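PDB 5OQR: condensin complex subunit 3 from Schizosaccharomyces pombe, which serves as a regulatory HEAT-repeat subunit of condensin, the complex required for converting interphase chromatin into mitotic-like condensed chromosomes. Local coordinates for residues Cys514-Pro526 against Asp549-Tyr562. Sequence-based numbering, arbitrary orientation.
Sequences CLLNADLAFENVP and DMLIQHGKAKFTEY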
# COMPACT_ATOMS: atom_id res chain seq x y z
N CYS A 514 -9.92 -8.87 -33.45
CA CYS A 514 -10.58 -10.08 -32.97
C CYS A 514 -11.57 -9.77 -31.86
O CYS A 514 -12.56 -10.49 -31.70
CB CYS A 514 -9.53 -11.08 -32.49
SG CYS A 514 -8.56 -11.80 -33.82
N LEU A 515 -11.33 -8.71 -31.10
CA LEU A 515 -12.27 -8.30 -30.06
C LEU A 515 -13.56 -7.72 -30.63
O LEU A 515 -14.48 -7.43 -29.85
CB LEU A 515 -11.62 -7.27 -29.13
CG LEU A 515 -10.26 -7.67 -28.55
CD1 LEU A 515 -9.74 -6.58 -27.64
CD2 LEU A 515 -10.35 -8.99 -27.80
N LEU A 516 -13.65 -7.53 -31.94
CA LEU A 516 -14.85 -7.00 -32.57
C LEU A 516 -15.66 -8.05 -33.31
O LEU A 516 -16.83 -7.80 -33.60
CB LEU A 516 -14.47 -5.88 -33.55
CG LEU A 516 -13.75 -4.68 -32.92
CD1 LEU A 516 -13.27 -3.72 -33.99
CD2 LEU A 516 -14.66 -3.95 -31.96
N ASN A 517 -15.07 -9.21 -33.60
CA ASN A 517 -15.78 -10.28 -34.29
C ASN A 517 -15.41 -11.60 -33.64
O ASN A 517 -14.24 -11.97 -33.60
CB ASN A 517 -15.43 -10.29 -35.78
CG ASN A 517 -16.46 -11.03 -36.61
OD1 ASN A 517 -16.24 -12.16 -37.04
ND2 ASN A 517 -17.60 -10.39 -36.82
N ALA A 518 -16.43 -12.32 -33.15
CA ALA A 518 -16.18 -13.57 -32.44
C ALA A 518 -15.67 -14.65 -33.38
O ALA A 518 -14.78 -15.43 -33.01
CB ALA A 518 -17.46 -14.02 -31.73
N ASP A 519 -16.23 -14.73 -34.58
CA ASP A 519 -15.78 -15.76 -35.53
C ASP A 519 -14.34 -15.52 -35.95
O ASP A 519 -13.58 -16.48 -36.14
CB ASP A 519 -16.71 -15.79 -36.74
CG ASP A 519 -17.94 -16.64 -36.51
OD1 ASP A 519 -17.80 -17.77 -36.02
OD2 ASP A 519 -19.06 -16.16 -36.82
N LEU A 520 -13.94 -14.26 -36.11
CA LEU A 520 -12.55 -13.96 -36.42
C LEU A 520 -11.65 -14.27 -35.23
O LEU A 520 -10.54 -14.79 -35.40
CB LEU A 520 -12.40 -12.50 -36.85
CG LEU A 520 -11.01 -12.07 -37.33
CD1 LEU A 520 -10.62 -12.81 -38.60
CD2 LEU A 520 -10.98 -10.58 -37.55
N ALA A 521 -12.11 -13.94 -34.03
CA ALA A 521 -11.38 -14.34 -32.82
C ALA A 521 -11.15 -15.84 -32.80
O ALA A 521 -10.03 -16.31 -32.59
CB ALA A 521 -12.15 -13.89 -31.58
N PHE A 522 -12.21 -16.62 -33.02
CA PHE A 522 -12.09 -18.07 -32.99
C PHE A 522 -11.15 -18.58 -34.08
O PHE A 522 -10.40 -19.53 -33.87
CB PHE A 522 -13.47 -18.71 -33.13
CG PHE A 522 -13.45 -20.21 -33.05
CD1 PHE A 522 -13.55 -20.85 -31.82
CD2 PHE A 522 -13.33 -20.98 -34.19
CE1 PHE A 522 -13.53 -22.22 -31.74
CE2 PHE A 522 -13.31 -22.36 -34.11
CZ PHE A 522 -13.41 -22.98 -32.88
N GLU A 523 -11.20 -17.95 -35.26
CA GLU A 523 -10.36 -18.39 -36.36
C GLU A 523 -8.88 -18.17 -36.09
O GLU A 523 -8.04 -18.84 -36.70
CB GLU A 523 -10.77 -17.66 -37.64
CG GLU A 523 -10.00 -18.09 -38.88
CD GLU A 523 -10.51 -17.41 -40.14
OE1 GLU A 523 -11.48 -16.63 -40.05
OE2 GLU A 523 -9.94 -17.66 -41.23
N ASN A 524 -8.53 -17.25 -35.19
CA ASN A 524 -7.14 -16.90 -34.94
C ASN A 524 -6.61 -17.42 -33.61
O ASN A 524 -5.44 -17.18 -33.30
CB ASN A 524 -6.97 -15.38 -34.99
CG ASN A 524 -6.91 -14.86 -36.41
OD1 ASN A 524 -6.15 -15.36 -37.23
ND2 ASN A 524 -7.71 -13.85 -36.71
N VAL A 525 -7.42 -18.12 -32.82
CA VAL A 525 -6.91 -18.75 -31.60
C VAL A 525 -5.69 -19.62 -31.90
O VAL A 525 -4.68 -19.49 -31.19
CB VAL A 525 -8.03 -19.51 -30.89
CG1 VAL A 525 -7.46 -20.40 -29.78
CG2 VAL A 525 -9.04 -18.55 -30.29
N PRO A 526 -5.72 -20.51 -32.89
CA PRO A 526 -4.52 -21.32 -33.17
C PRO A 526 -3.26 -20.50 -33.35
O PRO A 526 -2.18 -20.91 -32.91
CB PRO A 526 -4.90 -22.07 -34.45
CG PRO A 526 -6.38 -22.15 -34.41
CD PRO A 526 -6.85 -20.88 -33.76
N ASP A 549 -8.60 -11.60 -23.38
CA ASP A 549 -9.60 -10.61 -23.76
C ASP A 549 -10.65 -11.18 -24.69
O ASP A 549 -11.81 -10.77 -24.63
CB ASP A 549 -8.90 -9.41 -24.41
CG ASP A 549 -8.27 -8.48 -23.38
OD1 ASP A 549 -8.16 -8.88 -22.20
OD2 ASP A 549 -7.89 -7.35 -23.76
N MET A 550 -10.28 -12.13 -25.55
CA MET A 550 -11.27 -12.78 -26.40
C MET A 550 -12.30 -13.54 -25.57
O MET A 550 -13.49 -13.55 -25.90
CB MET A 550 -10.58 -13.71 -27.40
CG MET A 550 -9.78 -12.98 -28.46
SD MET A 550 -9.19 -14.03 -29.80
CE MET A 550 -8.22 -15.22 -28.91
N LEU A 551 -11.85 -14.19 -24.49
CA LEU A 551 -12.79 -14.89 -23.61
C LEU A 551 -13.72 -13.91 -22.90
O LEU A 551 -14.94 -14.09 -22.90
CB LEU A 551 -12.02 -15.72 -22.58
CG LEU A 551 -11.36 -17.00 -23.10
CD1 LEU A 551 -10.38 -17.54 -22.09
CD2 LEU A 551 -12.41 -18.04 -23.42
N ILE A 552 -13.15 -12.87 -22.29
CA ILE A 552 -13.97 -11.90 -21.57
C ILE A 552 -14.92 -11.19 -22.52
O ILE A 552 -16.10 -10.99 -22.20
CB ILE A 552 -13.06 -10.90 -20.83
CG1 ILE A 552 -12.27 -11.61 -19.73
CG2 ILE A 552 -13.87 -9.75 -20.24
CD1 ILE A 552 -11.09 -10.84 -19.22
N GLN A 553 -14.44 -10.81 -23.70
CA GLN A 553 -15.27 -10.07 -24.64
C GLN A 553 -16.33 -10.97 -25.27
O GLN A 553 -17.53 -10.66 -25.20
CB GLN A 553 -14.39 -9.44 -25.73
CG GLN A 553 -15.15 -8.72 -26.84
CD GLN A 553 -15.88 -7.49 -26.35
OE1 GLN A 553 -15.43 -6.81 -25.43
NE2 GLN A 553 -17.02 -7.19 -26.96
N HIS A 554 -15.91 -12.08 -25.87
CA HIS A 554 -16.81 -12.88 -26.69
C HIS A 554 -17.52 -13.98 -25.91
O HIS A 554 -18.53 -14.51 -26.40
CB HIS A 554 -16.03 -13.51 -27.85
CG HIS A 554 -15.49 -12.50 -28.81
ND1 HIS A 554 -16.21 -11.40 -29.21
CD2 HIS A 554 -14.30 -12.43 -29.45
CE1 HIS A 554 -15.49 -10.69 -30.06
NE2 HIS A 554 -14.33 -11.29 -30.22
N GLY A 555 -17.03 -14.35 -24.74
CA GLY A 555 -17.70 -15.34 -23.92
C GLY A 555 -16.88 -16.61 -23.78
O GLY A 555 -15.98 -16.91 -24.56
N LYS A 556 -17.24 -17.39 -22.76
CA LYS A 556 -16.54 -18.63 -22.45
C LYS A 556 -16.92 -19.75 -23.41
O LYS A 556 -16.05 -20.52 -23.84
CB LYS A 556 -16.86 -19.03 -21.01
CG LYS A 556 -15.96 -20.10 -20.43
CD LYS A 556 -16.63 -20.80 -19.25
CE LYS A 556 -17.27 -19.81 -18.27
NZ LYS A 556 -17.83 -20.50 -17.08
N ALA A 557 -18.20 -19.84 -23.77
CA ALA A 557 -18.69 -20.98 -24.54
C ALA A 557 -18.16 -21.00 -25.96
O ALA A 557 -18.15 -22.07 -26.58
CB ALA A 557 -20.22 -20.96 -24.56
N LYS A 558 -17.72 -19.86 -26.49
CA LYS A 558 -17.29 -19.82 -27.88
C LYS A 558 -16.00 -20.60 -28.11
O LYS A 558 -15.77 -21.10 -29.22
CB LYS A 558 -17.10 -18.36 -28.32
CG LYS A 558 -16.75 -18.18 -29.80
CD LYS A 558 -17.99 -18.01 -30.66
CE LYS A 558 -17.64 -18.04 -32.14
NZ LYS A 558 -18.80 -17.73 -33.02
N PHE A 559 -15.16 -20.74 -27.08
CA PHE A 559 -13.82 -21.28 -27.25
C PHE A 559 -13.60 -22.60 -26.50
O PHE A 559 -12.46 -22.96 -26.21
CB PHE A 559 -12.79 -20.25 -26.79
CG PHE A 559 -12.97 -18.90 -27.41
CD1 PHE A 559 -13.71 -17.93 -26.77
CD2 PHE A 559 -12.40 -18.60 -28.63
CE1 PHE A 559 -13.88 -16.68 -27.34
CE2 PHE A 559 -12.57 -17.36 -29.21
CZ PHE A 559 -13.31 -16.40 -28.56
N THR A 560 -14.67 -23.33 -26.20
CA THR A 560 -14.53 -24.55 -25.42
C THR A 560 -13.70 -25.61 -26.15
O THR A 560 -13.18 -26.52 -25.50
CB THR A 560 -15.91 -25.12 -25.07
OG1 THR A 560 -16.87 -24.70 -26.05
CG2 THR A 560 -16.34 -24.64 -23.69
N GLU A 561 -13.57 -25.51 -27.47
CA GLU A 561 -12.71 -26.44 -28.20
C GLU A 561 -11.25 -26.23 -27.84
O GLU A 561 -10.45 -27.17 -27.89
CB GLU A 561 -12.89 -26.29 -29.71
CG GLU A 561 -14.30 -26.52 -30.22
CD GLU A 561 -15.21 -25.33 -30.01
OE1 GLU A 561 -15.17 -24.74 -28.91
OE2 GLU A 561 -15.95 -24.97 -30.94
N TYR A 562 -10.88 -25.00 -27.49
CA TYR A 562 -9.52 -24.66 -27.13
C TYR A 562 -9.35 -24.49 -25.62
O TYR A 562 -8.35 -23.91 -25.17
CB TYR A 562 -9.09 -23.38 -27.86
CG TYR A 562 -9.21 -23.47 -29.36
CD1 TYR A 562 -8.40 -24.33 -30.09
CD2 TYR A 562 -10.12 -22.70 -30.06
CE1 TYR A 562 -8.50 -24.42 -31.46
CE2 TYR A 562 -10.23 -22.77 -31.43
CZ TYR A 562 -9.41 -23.64 -32.13
OH TYR A 562 -9.51 -23.72 -33.50
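H554 lies against A518 where two antiparallel helices of a HEAT-repeat hairpin pack together. The helices are 518-534 and 537-554, and the short segments of their axes run 156° apart. The CA of A518 sits over the centre of the imidazole, 3.6 Å from the ring centroid, a CH-pi contact. CG of Q553, its neighbour in the chain, lies over the opposite face. At the ring edge, NE2 of H554 donates a nearly straight hydrogen bond to the backbone O of C514, although the modelled separation of 2.4 Å is too short to trust. The acceptor belongs to the C-terminal end of helix 500-514.

Beside the ring, A521 CB packs on M550 SD at 3.5 Å. The M550 chain bends at the thioether, and its CE meets V525 CG2 at 3.7 Å. F559 CD2 touches the same V525 methyl. The other methyl, CG1, lies over one face of Y562, a second CH-pi contact. F522 has CG anti to the backbone N (chi1 -177°), which carries its ring across to Y562. Y562 CE2 lies over one face of F522, with the ring planes 47° apart.

On the more exposed side, K558 NZ forms a salt bridge with D519 OD1. Around this contact, L551 packs on helix 580-597, and D549 hydrogen-bonds through both carboxylate oxygens to the backbone of another protein's chain. N517 caps helix 518-534: its OD1 accepts from L520 N at 3.3 Å, on a lone pair in the carbonyl plane.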